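Local atomic coordinates of minor capsid protein VP1 (PDB entry 5US7), a protein that self-assembles in 60 copies into the T=1 icosahedral capsid of human bocavirus 3, with a phospholipase A2-like region in its longest form. Residues A[52-57]-A[475-480]; A[69-74]-A[461-466]; A[125-130]-A[238-243]. All coordinates share one frame; numbering follows the deposited sequence.

Contact 1 of 3, residues A[52-57]-A[475-480]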
loop_
_atom_site.group_PDB
_atom_site.type_symbol
_atom_site.label_atom_id
_atom_site.label_comp_id
_atom_site.label_asym_id
_atom_site.label_seq_id
_atom_site.Cartn_x
_atom_site.Cartn_y
_atom_site.Cartn_z
ATOM N N ASP A 52 68.651 -28.042 45.896
ATOM C CA ASP A 52 68.200 -27.998 47.278
ATOM C C ASP A 52 67.329 -29.196 47.619
ATOM O O ASP A 52 67.496 -29.808 48.676
ATOM C CB ASP A 52 67.454 -26.696 47.543
ATOM C CG ASP A 52 68.384 -25.508 47.614
ATOM O OD1 ASP A 52 69.600 -25.721 47.802
ATOM O OD2 ASP A 52 67.905 -24.364 47.478
ATOM N N SER A 53 66.382 -29.533 46.752
ATOM C CA SER A 53 65.434 -30.593 47.053
ATOM C C SER A 53 65.854 -31.968 46.555
ATOM O O SER A 53 65.265 -32.960 46.987
ATOM C CB SER A 53 64.068 -30.247 46.467
ATOM O OG SER A 53 64.133 -30.163 45.056
ATOM N N TYR A 54 66.844 -32.069 45.673
ATOM C CA TYR A 54 67.227 -33.382 45.176
ATOM C C TYR A 54 68.646 -33.346 44.644
ATOM O O TYR A 54 69.213 -32.284 44.394
ATOM C CB TYR A 54 66.277 -33.887 44.090
ATOM C CG TYR A 54 66.279 -33.066 42.834
ATOM C CD1 TYR A 54 67.205 -33.297 41.837
ATOM C CD2 TYR A 54 65.335 -32.081 42.631
ATOM C CE1 TYR A 54 67.213 -32.556 40.691
ATOM C CE2 TYR A 54 65.331 -31.334 41.479
ATOM C CZ TYR A 54 66.272 -31.579 40.513
ATOM O OH TYR A 54 66.276 -30.840 39.357
ATOM N N VAL A 55 69.203 -34.536 44.470
ATOM C CA VAL A 55 70.520 -34.734 43.887
ATOM C C VAL A 55 70.401 -35.824 42.838
ATOM O O VAL A 55 69.682 -36.807 43.035
ATOM C CB VAL A 55 71.560 -35.120 44.954
ATOM C CG1 VAL A 55 72.885 -35.437 44.320
ATOM C CG2 VAL A 55 71.709 -34.010 45.952
ATOM N N ILE A 56 71.092 -35.649 41.722
ATOM C CA ILE A 56 71.089 -36.615 40.636
ATOM C C ILE A 56 72.513 -37.087 40.431
ATOM O O ILE A 56 73.380 -36.295 40.055
ATOM C CB ILE A 56 70.539 -36.014 39.341
ATOM C CG1 ILE A 56 69.096 -35.584 39.527
ATOM C CG2 ILE A 56 70.619 -37.023 38.240
ATOM C CD1 ILE A 56 68.579 -34.792 38.380
ATOM N N THR A 57 72.759 -38.366 40.673
ATOM C CA THR A 57 74.053 -38.968 40.402
ATOM C C THR A 57 73.954 -39.840 39.164
ATOM O O THR A 57 73.086 -40.708 39.079
ATOM C CB THR A 57 74.548 -39.794 41.584
ATOM O OG1 THR A 57 73.573 -40.779 41.917
ATOM C CG2 THR A 57 74.803 -38.912 42.776
ATOM N N GLU A 475 71.457 -43.969 36.642
ATOM C CA GLU A 475 71.156 -42.598 37.032
ATOM C C GLU A 475 70.069 -42.627 38.090
ATOM O O GLU A 475 68.911 -42.914 37.782
ATOM C CB GLU A 475 70.709 -41.786 35.825
ATOM C CG GLU A 475 70.298 -40.375 36.145
ATOM C CD GLU A 475 69.881 -39.611 34.908
ATOM O OE1 GLU A 475 69.911 -40.203 33.808
ATOM O OE2 GLU A 475 69.515 -38.424 35.031
ATOM N N ILE A 476 70.421 -42.301 39.325
ATOM C CA ILE A 476 69.475 -42.356 40.427
ATOM C C ILE A 476 69.257 -40.960 40.980
ATOM O O ILE A 476 70.191 -40.159 41.067
ATOM C CB ILE A 476 69.940 -43.332 41.519
ATOM C CG1 ILE A 476 71.279 -42.932 42.075
ATOM C CG2 ILE A 476 70.146 -44.683 40.944
ATOM C CD1 ILE A 476 71.738 -43.887 43.113
ATOM N N VAL A 477 68.012 -40.665 41.323
ATOM C CA VAL A 477 67.618 -39.382 41.878
ATOM C C VAL A 477 67.454 -39.546 43.377
ATOM O O VAL A 477 66.845 -40.515 43.840
ATOM C CB VAL A 477 66.318 -38.877 41.240
ATOM C CG1 VAL A 477 65.919 -37.572 41.855
ATOM C CG2 VAL A 477 66.503 -38.723 39.766
ATOM N N TRP A 478 67.995 -38.610 44.134
ATOM C CA TRP A 478 68.014 -38.685 45.584
ATOM C C TRP A 478 67.152 -37.567 46.136
ATOM O O TRP A 478 67.456 -36.394 45.925
ATOM C CB TRP A 478 69.436 -38.553 46.102
ATOM C CG TRP A 478 70.304 -39.673 45.722
ATOM C CD1 TRP A 478 71.035 -39.785 44.590
ATOM C CD2 TRP A 478 70.587 -40.829 46.500
ATOM N NE1 TRP A 478 71.736 -40.954 44.597
ATOM C CE2 TRP A 478 71.477 -41.615 45.764
ATOM C CE3 TRP A 478 70.167 -41.279 47.747
ATOM C CZ2 TRP A 478 71.957 -42.823 46.234
ATOM C CZ3 TRP A 478 70.639 -42.474 48.205
ATOM C CH2 TRP A 478 71.523 -43.236 47.452
ATOM N N GLU A 479 66.083 -37.926 46.826
ATOM C CA GLU A 479 65.289 -36.922 47.511
ATOM C C GLU A 479 66.076 -36.430 48.710
ATOM O O GLU A 479 66.534 -37.226 49.528
ATOM C CB GLU A 479 63.955 -37.511 47.942
ATOM C CG GLU A 479 62.992 -36.509 48.503
ATOM C CD GLU A 479 61.685 -37.149 48.907
ATOM O OE1 GLU A 479 61.575 -38.389 48.802
ATOM O OE2 GLU A 479 60.765 -36.416 49.325
ATOM N N VAL A 480 66.266 -35.121 48.805
ATOM C CA VAL A 480 67.251 -34.567 49.722
ATOM C C VAL A 480 66.681 -33.330 50.402
ATOM O O VAL A 480 65.912 -32.571 49.809
ATOM C CB VAL A 480 68.561 -34.242 48.978
ATOM C CG1 VAL A 480 69.525 -33.659 49.887
ATOM C CG2 VAL A 480 69.169 -35.489 48.417
#

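Contact 2 of 3, residues A[69-74]-A[461-466]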
loop_
_atom_site.group_PDB
_atom_site.type_symbol
_atom_site.label_atom_id
_atom_site.label_comp_id
_atom_site.label_asym_id
_atom_site.label_seq_id
_atom_site.Cartn_x
_atom_site.Cartn_y
_atom_site.Cartn_z
ATOM N N ASN A 69 79.316 -71.482 33.756
ATOM C CA ASN A 69 78.902 -72.877 33.991
ATOM C C ASN A 69 78.776 -73.747 32.763
ATOM O O ASN A 69 78.378 -74.897 32.933
ATOM C CB ASN A 69 77.564 -73.027 34.729
ATOM C CG ASN A 69 77.649 -72.672 36.161
ATOM O OD1 ASN A 69 76.832 -71.913 36.654
ATOM N ND2 ASN A 69 78.623 -73.229 36.858
ATOM N N ASN A 70 79.013 -73.246 31.556
ATOM C CA ASN A 70 78.786 -73.975 30.319
ATOM C C ASN A 70 77.321 -73.842 29.947
ATOM O O ASN A 70 76.873 -74.530 29.031
ATOM C CB ASN A 70 79.183 -75.452 30.378
ATOM C CG ASN A 70 80.640 -75.639 30.707
ATOM O OD1 ASN A 70 81.461 -74.761 30.455
ATOM N ND2 ASN A 70 80.969 -76.774 31.303
ATOM N N HIS A 71 76.560 -73.040 30.689
ATOM C CA HIS A 71 75.137 -72.749 30.548
ATOM C C HIS A 71 74.277 -73.723 31.345
ATOM O O HIS A 71 73.056 -73.600 31.314
ATOM C CB HIS A 71 74.665 -72.731 29.087
ATOM C CG HIS A 71 75.449 -71.800 28.214
ATOM N ND1 HIS A 71 75.314 -70.430 28.270
ATOM C CD2 HIS A 71 76.389 -72.045 27.273
ATOM C CE1 HIS A 71 76.127 -69.875 27.393
ATOM N NE2 HIS A 71 76.792 -70.833 26.776
ATOM N N GLN A 72 74.867 -74.686 32.042
ATOM C CA GLN A 72 74.124 -75.636 32.855
ATOM C C GLN A 72 73.748 -75.003 34.198
ATOM O O GLN A 72 73.937 -73.806 34.418
ATOM C CB GLN A 72 74.945 -76.910 33.012
ATOM C CG GLN A 72 75.109 -77.669 31.712
ATOM C CD GLN A 72 76.023 -78.863 31.837
ATOM O OE1 GLN A 72 76.889 -78.908 32.707
ATOM N NE2 GLN A 72 75.837 -79.842 30.962
ATOM N N TYR A 73 73.199 -75.806 35.116
ATOM C CA TYR A 73 72.737 -75.337 36.424
ATOM C C TYR A 73 73.504 -75.926 37.603
ATOM O O TYR A 73 74.016 -75.157 38.416
ATOM C CB TYR A 73 71.232 -75.549 36.553
ATOM C CG TYR A 73 70.454 -74.372 36.021
ATOM C CD1 TYR A 73 69.996 -73.388 36.875
ATOM C CD2 TYR A 73 70.247 -74.194 34.672
ATOM C CE1 TYR A 73 69.304 -72.304 36.412
ATOM C CE2 TYR A 73 69.552 -73.101 34.201
ATOM C CZ TYR A 73 69.088 -72.154 35.077
ATOM O OH TYR A 73 68.399 -71.063 34.627
ATOM N N LYS A 74 73.552 -77.242 37.782
ATOM C CA LYS A 74 74.535 -77.801 38.710
ATOM C C LYS A 74 74.384 -77.420 40.183
ATOM O O LYS A 74 75.114 -76.548 40.659
ATOM C CB LYS A 74 75.941 -77.375 38.285
ATOM C CG LYS A 74 76.381 -77.821 36.924
ATOM C CD LYS A 74 77.737 -77.226 36.633
ATOM C CE LYS A 74 78.274 -77.674 35.302
ATOM N NZ LYS A 74 79.584 -77.033 35.034
ATOM N N ASP A 461 77.039 -81.225 23.956
ATOM C CA ASP A 461 76.777 -79.841 24.339
ATOM C C ASP A 461 77.547 -78.862 23.463
ATOM O O ASP A 461 76.947 -78.208 22.603
ATOM C CB ASP A 461 77.130 -79.625 25.810
ATOM C CG ASP A 461 76.703 -78.261 26.321
ATOM O OD1 ASP A 461 76.067 -77.506 25.558
ATOM O OD2 ASP A 461 76.994 -77.946 27.494
ATOM N N SER A 462 78.862 -78.775 23.655
ATOM C CA SER A 462 79.745 -78.041 22.753
ATOM C C SER A 462 79.158 -76.706 22.311
ATOM O O SER A 462 78.706 -76.571 21.175
ATOM C CB SER A 462 80.070 -78.893 21.531
ATOM O OG SER A 462 78.901 -79.156 20.779
ATOM N N TYR A 463 79.084 -75.748 23.218
ATOM C CA TYR A 463 78.692 -74.397 22.863
ATOM C C TYR A 463 79.848 -73.657 22.200
ATOM O O TYR A 463 81.008 -74.065 22.272
ATOM C CB TYR A 463 78.211 -73.646 24.097
ATOM C CG TYR A 463 79.242 -73.579 25.187
ATOM C CD1 TYR A 463 80.130 -72.524 25.263
ATOM C CD2 TYR A 463 79.340 -74.584 26.127
ATOM C CE1 TYR A 463 81.074 -72.467 26.250
ATOM C CE2 TYR A 463 80.281 -74.536 27.114
ATOM C CZ TYR A 463 81.145 -73.475 27.175
ATOM O OH TYR A 463 82.092 -73.425 28.169
ATOM N N LEU A 464 79.508 -72.568 21.525
ATOM C CA LEU A 464 80.499 -71.650 20.986
ATOM C C LEU A 464 80.908 -70.648 22.057
ATOM O O LEU A 464 80.066 -70.130 22.790
ATOM C CB LEU A 464 79.934 -70.917 19.775
ATOM C CG LEU A 464 80.889 -69.980 19.058
ATOM C CD1 LEU A 464 82.004 -70.800 18.468
ATOM C CD2 LEU A 464 80.161 -69.219 17.984
ATOM N N ASN A 465 82.204 -70.364 22.131
ATOM C CA ASN A 465 82.770 -69.578 23.224
ATOM C C ASN A 465 82.771 -68.099 22.861
ATOM O O ASN A 465 83.480 -67.679 21.946
ATOM C CB ASN A 465 84.180 -70.065 23.539
ATOM C CG ASN A 465 84.745 -69.429 24.777
ATOM O OD1 ASN A 465 84.009 -69.010 25.663
ATOM N ND2 ASN A 465 86.064 -69.373 24.860
ATOM N N ILE A 466 81.988 -67.307 23.591
ATOM C CA ILE A 466 81.847 -65.877 23.349
ATOM C C ILE A 466 81.816 -65.151 24.685
ATOM O O ILE A 466 81.697 -65.759 25.749
ATOM C CB ILE A 466 80.569 -65.530 22.566
ATOM C CG1 ILE A 466 79.353 -65.954 23.371
ATOM C CG2 ILE A 466 80.564 -66.187 21.216
ATOM C CD1 ILE A 466 78.065 -65.473 22.803
#

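Contact 3 of 3, residues A[125-130]-A[238-243]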
loop_
_atom_site.group_PDB
_atom_site.type_symbol
_atom_site.label_atom_id
_atom_site.label_comp_id
_atom_site.label_asym_id
_atom_site.label_seq_id
_atom_site.Cartn_x
_atom_site.Cartn_y
_atom_site.Cartn_z
ATOM N N LYS A 125 65.209 -41.510 45.505
ATOM C CA LYS A 125 63.862 -41.362 44.978
ATOM C C LYS A 125 63.542 -42.362 43.879
ATOM O O LYS A 125 62.456 -42.943 43.866
ATOM C CB LYS A 125 63.665 -39.943 44.459
ATOM C CG LYS A 125 62.286 -39.664 43.948
ATOM C CD LYS A 125 62.176 -38.236 43.483
ATOM C CE LYS A 125 60.805 -37.965 42.907
ATOM N NZ LYS A 125 60.679 -36.563 42.427
ATOM N N GLY A 126 64.466 -42.569 42.954
ATOM C CA GLY A 126 64.212 -43.429 41.820
ATOM C C GLY A 126 65.491 -43.703 41.069
ATOM O O GLY A 126 66.442 -42.921 41.118
ATOM N N MET A 127 65.493 -44.823 40.360
ATOM C CA MET A 127 66.650 -45.312 39.630
ATOM C C MET A 127 66.279 -45.515 38.172
ATOM O O MET A 127 65.156 -45.910 37.859
ATOM C CB MET A 127 67.142 -46.626 40.219
ATOM C CG MET A 127 68.333 -47.221 39.524
ATOM S SD MET A 127 68.838 -48.788 40.247
ATOM C CE MET A 127 69.636 -48.235 41.739
ATOM N N HIS A 128 67.215 -45.223 37.283
ATOM C CA HIS A 128 67.055 -45.492 35.863
ATOM C C HIS A 128 68.331 -46.131 35.353
ATOM O O HIS A 128 69.394 -45.511 35.395
ATOM C CB HIS A 128 66.735 -44.218 35.092
ATOM C CG HIS A 128 66.549 -44.435 33.626
ATOM N ND1 HIS A 128 67.594 -44.389 32.731
ATOM C CD2 HIS A 128 65.447 -44.729 32.900
ATOM C CE1 HIS A 128 67.139 -44.623 31.515
ATOM N NE2 HIS A 128 65.839 -44.834 31.590
ATOM N N VAL A 129 68.227 -47.362 34.881
ATOM C CA VAL A 129 69.367 -48.118 34.393
ATOM C C VAL A 129 69.201 -48.304 32.897
ATOM O O VAL A 129 68.086 -48.487 32.407
ATOM C CB VAL A 129 69.488 -49.472 35.110
ATOM C CG1 VAL A 129 70.657 -50.243 34.577
ATOM C CG2 VAL A 129 69.640 -49.263 36.586
ATOM N N LYS A 130 70.308 -48.233 32.172
ATOM C CA LYS A 130 70.302 -48.398 30.731
ATOM C C LYS A 130 71.522 -49.201 30.332
ATOM O O LYS A 130 72.625 -48.922 30.801
ATOM C CB LYS A 130 70.314 -47.049 30.022
ATOM C CG LYS A 130 70.320 -47.174 28.531
ATOM C CD LYS A 130 70.396 -45.825 27.868
ATOM C CE LYS A 130 70.511 -45.977 26.367
ATOM N NZ LYS A 130 70.631 -44.662 25.694
ATOM N N PHE A 238 65.733 -49.647 32.105
ATOM C CA PHE A 238 64.880 -50.075 33.197
ATOM C C PHE A 238 64.674 -48.911 34.145
ATOM O O PHE A 238 65.564 -48.082 34.329
ATOM C CB PHE A 238 65.493 -51.248 33.945
ATOM C CG PHE A 238 65.808 -52.413 33.070
ATOM C CD1 PHE A 238 64.840 -53.331 32.739
ATOM C CD2 PHE A 238 67.075 -52.580 32.564
ATOM C CE1 PHE A 238 65.135 -54.393 31.930
ATOM C CE2 PHE A 238 67.369 -53.641 31.759
ATOM C CZ PHE A 238 66.400 -54.548 31.443
ATOM N N ASN A 239 63.495 -48.852 34.742
ATOM C CA ASN A 239 63.169 -47.825 35.713
ATOM C C ASN A 239 62.816 -48.467 37.040
ATOM O O ASN A 239 62.262 -49.564 37.088
ATOM C CB ASN A 239 62.012 -46.965 35.239
ATOM C CG ASN A 239 62.408 -46.038 34.130
ATOM O OD1 ASN A 239 63.010 -44.999 34.370
ATOM N ND2 ASN A 239 62.079 -46.408 32.901
ATOM N N PHE A 240 63.148 -47.774 38.119
ATOM C CA PHE A 240 62.846 -48.259 39.451
ATOM C C PHE A 240 62.414 -47.091 40.312
ATOM O O PHE A 240 62.896 -45.970 40.152
ATOM C CB PHE A 240 64.045 -48.941 40.092
ATOM C CG PHE A 240 64.597 -50.064 39.287
ATOM C CD1 PHE A 240 63.981 -51.294 39.277
ATOM C CD2 PHE A 240 65.751 -49.897 38.556
ATOM C CE1 PHE A 240 64.494 -52.323 38.542
ATOM C CE2 PHE A 240 66.267 -50.927 37.826
ATOM C CZ PHE A 240 65.639 -52.139 37.818
ATOM N N ASN A 241 61.496 -47.364 41.225
ATOM C CA ASN A 241 61.054 -46.384 42.197
ATOM C C ASN A 241 61.278 -46.933 43.593
ATOM O O ASN A 241 61.293 -48.147 43.806
ATOM C CB ASN A 241 59.595 -46.028 41.989
ATOM C CG ASN A 241 59.372 -45.270 40.710
ATOM O OD1 ASN A 241 60.287 -44.641 40.187
ATOM N ND2 ASN A 241 58.156 -45.328 40.190
ATOM N N PHE A 242 61.463 -46.028 44.542
ATOM C CA PHE A 242 61.783 -46.384 45.912
ATOM C C PHE A 242 60.662 -45.937 46.833
ATOM O O PHE A 242 60.224 -44.786 46.768
ATOM C CB PHE A 242 63.083 -45.730 46.351
ATOM C CG PHE A 242 64.289 -46.213 45.619
ATOM C CD1 PHE A 242 65.039 -47.249 46.112
ATOM C CD2 PHE A 242 64.664 -45.632 44.432
ATOM C CE1 PHE A 242 66.151 -47.677 45.445
ATOM C CE2 PHE A 242 65.770 -46.066 43.759
ATOM C CZ PHE A 242 66.514 -47.086 44.264
ATOM N N ASP A 243 60.195 -46.853 47.677
ATOM C CA ASP A 243 59.439 -46.457 48.859
ATOM C C ASP A 243 60.402 -46.021 49.952
ATOM O O ASP A 243 60.415 -44.856 50.365
ATOM C CB ASP A 243 58.564 -47.618 49.331
ATOM C CG ASP A 243 57.683 -47.253 50.512
ATOM O OD1 ASP A 243 57.683 -46.077 50.934
ATOM O OD2 ASP A 243 56.984 -48.153 51.022
#

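Contact 1 of 3, residues A[52-57]-A[475-480]
Trp-478 lies across from Val-55 and Thr-57, where strand 475-480 runs antiparallel to strand 54-57. Its CB is 4.2 Å from CB of Val-55, its partner in a hydrogen-bonded pair. CG of Trp-478 lies beside the backbone N, anti to the carbonyl carbon (chi1 -66°), and the indole runs toward Thr-57. CD1 of Trp-478 lies 3.6 Å from the carbonyl O of Val-55, which meets the ring at its edge. At the tip of the pyrrole side, NE1 of Trp-478 gives a hydrogen bond to OG1 of Thr-57 at 3.3 Å. The acceptor sits in the indole plane, so this bond should help fix the ring's rotation. OG1 of Thr-57 is turned between its own N and carbonyl carbon (chi1 56°), which brings it to that edge.

The backbones bond in both directions at Val-55/Trp-478 and Thr-57/Ile-476. One more bond runs from Val-480 N to Ser-53 O at 3.0 Å. On the face of Val-55 and Trp-478, CG2 of Val-55 packs on CG2 of Val-480 at 3.8 Å. On the face of Ile-56 and Val-477, CG1 of Ile-56 lies beside CG2 of Val-477 at 4.1 Å.

This is the betaB-betaI pairing of the parvovirus jelly roll. Strand 47-50 flanks strand 54-65, and strand 119-138 flanks 466-482. Helix 103-106 covers the Val-55/Trp-478 face, with Tyr-103 against Trp-478 and His-106 against Thr-57.

Contact 2 of 3, residues A[69-74]-A[461-466]
Asn-70 and Tyr-463 face each other with CA atoms 7.5 Å apart, and no backbone hydrogen bond joins the two irregular segments. Phi is positive at Asn-69, Asn-70 and His-71; the side chains of the last two meet one tyrosine. CG of Tyr-463 lies between its backbone N and carbonyl carbon (chi1 58°), and this sets the ring that both residues touch.

OH of Tyr-463 donates a hydrogen bond to OD1 of Asn-70 at 2.7 Å. The hydroxyl approaches from above the amide plane, not along a lone pair. CB of Asn-70 also lies 3.6 Å from CE2 of Tyr-463, so the asparagine follows the outer end of the phenol.

His-71 meets the other end of the ring. Its imidazole stands at 89° to the phenol, with centroids 5.1 Å apart. This is a T-shaped stack: the CD2/NE2 edge of the histidine points at the tyrosine face, and CD2 of His-71 is 3.9 Å from CG of Tyr-463. The tyrosine is thus held by a polar bond at its hydroxyl and by an aromatic edge near its base.

Asp-461 comes near the same turn, but no hydrogen bond to Gln-72 forms: OD2 of Asp-461 stays 4.1 Å from NE2 of Gln-72. The carboxylate's salt-bridge partner is Lys-451, through OD1. A neighbouring subunit lies close by, where Gln-72 packs on its Gly-517 and Leu-464 on its Lys-137.

The segments belong to the loops after strand 54-65 and before strand 466-482. In jelly-roll order these are the BC and HI loops, the kind of long strand connections that elaborate the parvovirus capsid core.

Contact 3 of 3, residues A[125-130]-A[238-243]
Val-129 and Phe-238 exchange two backbone hydrogen bonds, N of Phe-238 to O of Val-129 at 2.6 Å and N of Val-129 to O of Phe-238 at 2.8 Å. Met-127 and Phe-240 repeat the pattern. These are the hydrogen-bonded pairs of two antiparallel strands, D and G of the parvovirus jelly roll. Farther along, N of Phe-242 makes a weak bond to O of Lys-125 at 3.3 Å.

Strand 466-482 pairs with the other edge of strand 119-138, where Lys-125 and Gly-126 both face Val-477 in a classic beta bulge.

On the face that carries His-128 and Asn-239, the imidazole is tied to the adjoining strand residue Glu-237: NE2 of His-128 and OE1 of Glu-237 are hydrogen-bonded.

The face carrying Met-127, Val-129, Phe-238 and Phe-240 is apolar. CG of Met-127 is anti to the backbone N (chi1 180°) and chi2 is also extended, which lays the chain alongside Phe-240; the bend comes at chi3. SD of Met-127 is 3.7 Å from CD2 of Phe-240. The line from SD to the ring centroid is 55° off the normal, an oblique Met-aromatic contact. CG2 of Val-129 meets the same phenyl at its edge, 4.0 Å from CE2 of Phe-240. Pro-442 touches Met-127, Phe-240 and Phe-242 from a loop, while Ile-445 of strand 445-449 reaches Val-129 and Phe-238.

Phe-242 follows the last bridge pair of the two segments, Gly-126 with Asn-241. It turns its ring edge to the bulge. CE2 of Phe-242 lies 3.8 Å from CB of Met-127, and CD2 of Phe-242 sits 3.4 Å from CA of Gly-126.

Contacts 1 and 3 lie in one sheet, with centres 12 Å apart. Strand 466-482 of contact 1 pairs with strand 119-138 of contact 3, giving the BIDG order of the jelly roll. Val-477 probably hydrogen-bonds to Lys-125 and Gly-126 across that seam. Both contacts rest on backbone bonds. Contact 1 is partly buried, packs apolar side chains on both faces and adds an indole-to-hydroxyl bond. Contact 3 does so on one face and has exposed polar residues on the other. Contacts 2 and 3 are both near the surface. Contact 2 joins loops, its centre 42 Å from that of contact 1. Its hydrogen bond and ring stack are made by side chains, with no backbone hydrogen bond across. A neighbouring subunit packs beside it, whereas none touches contact 3.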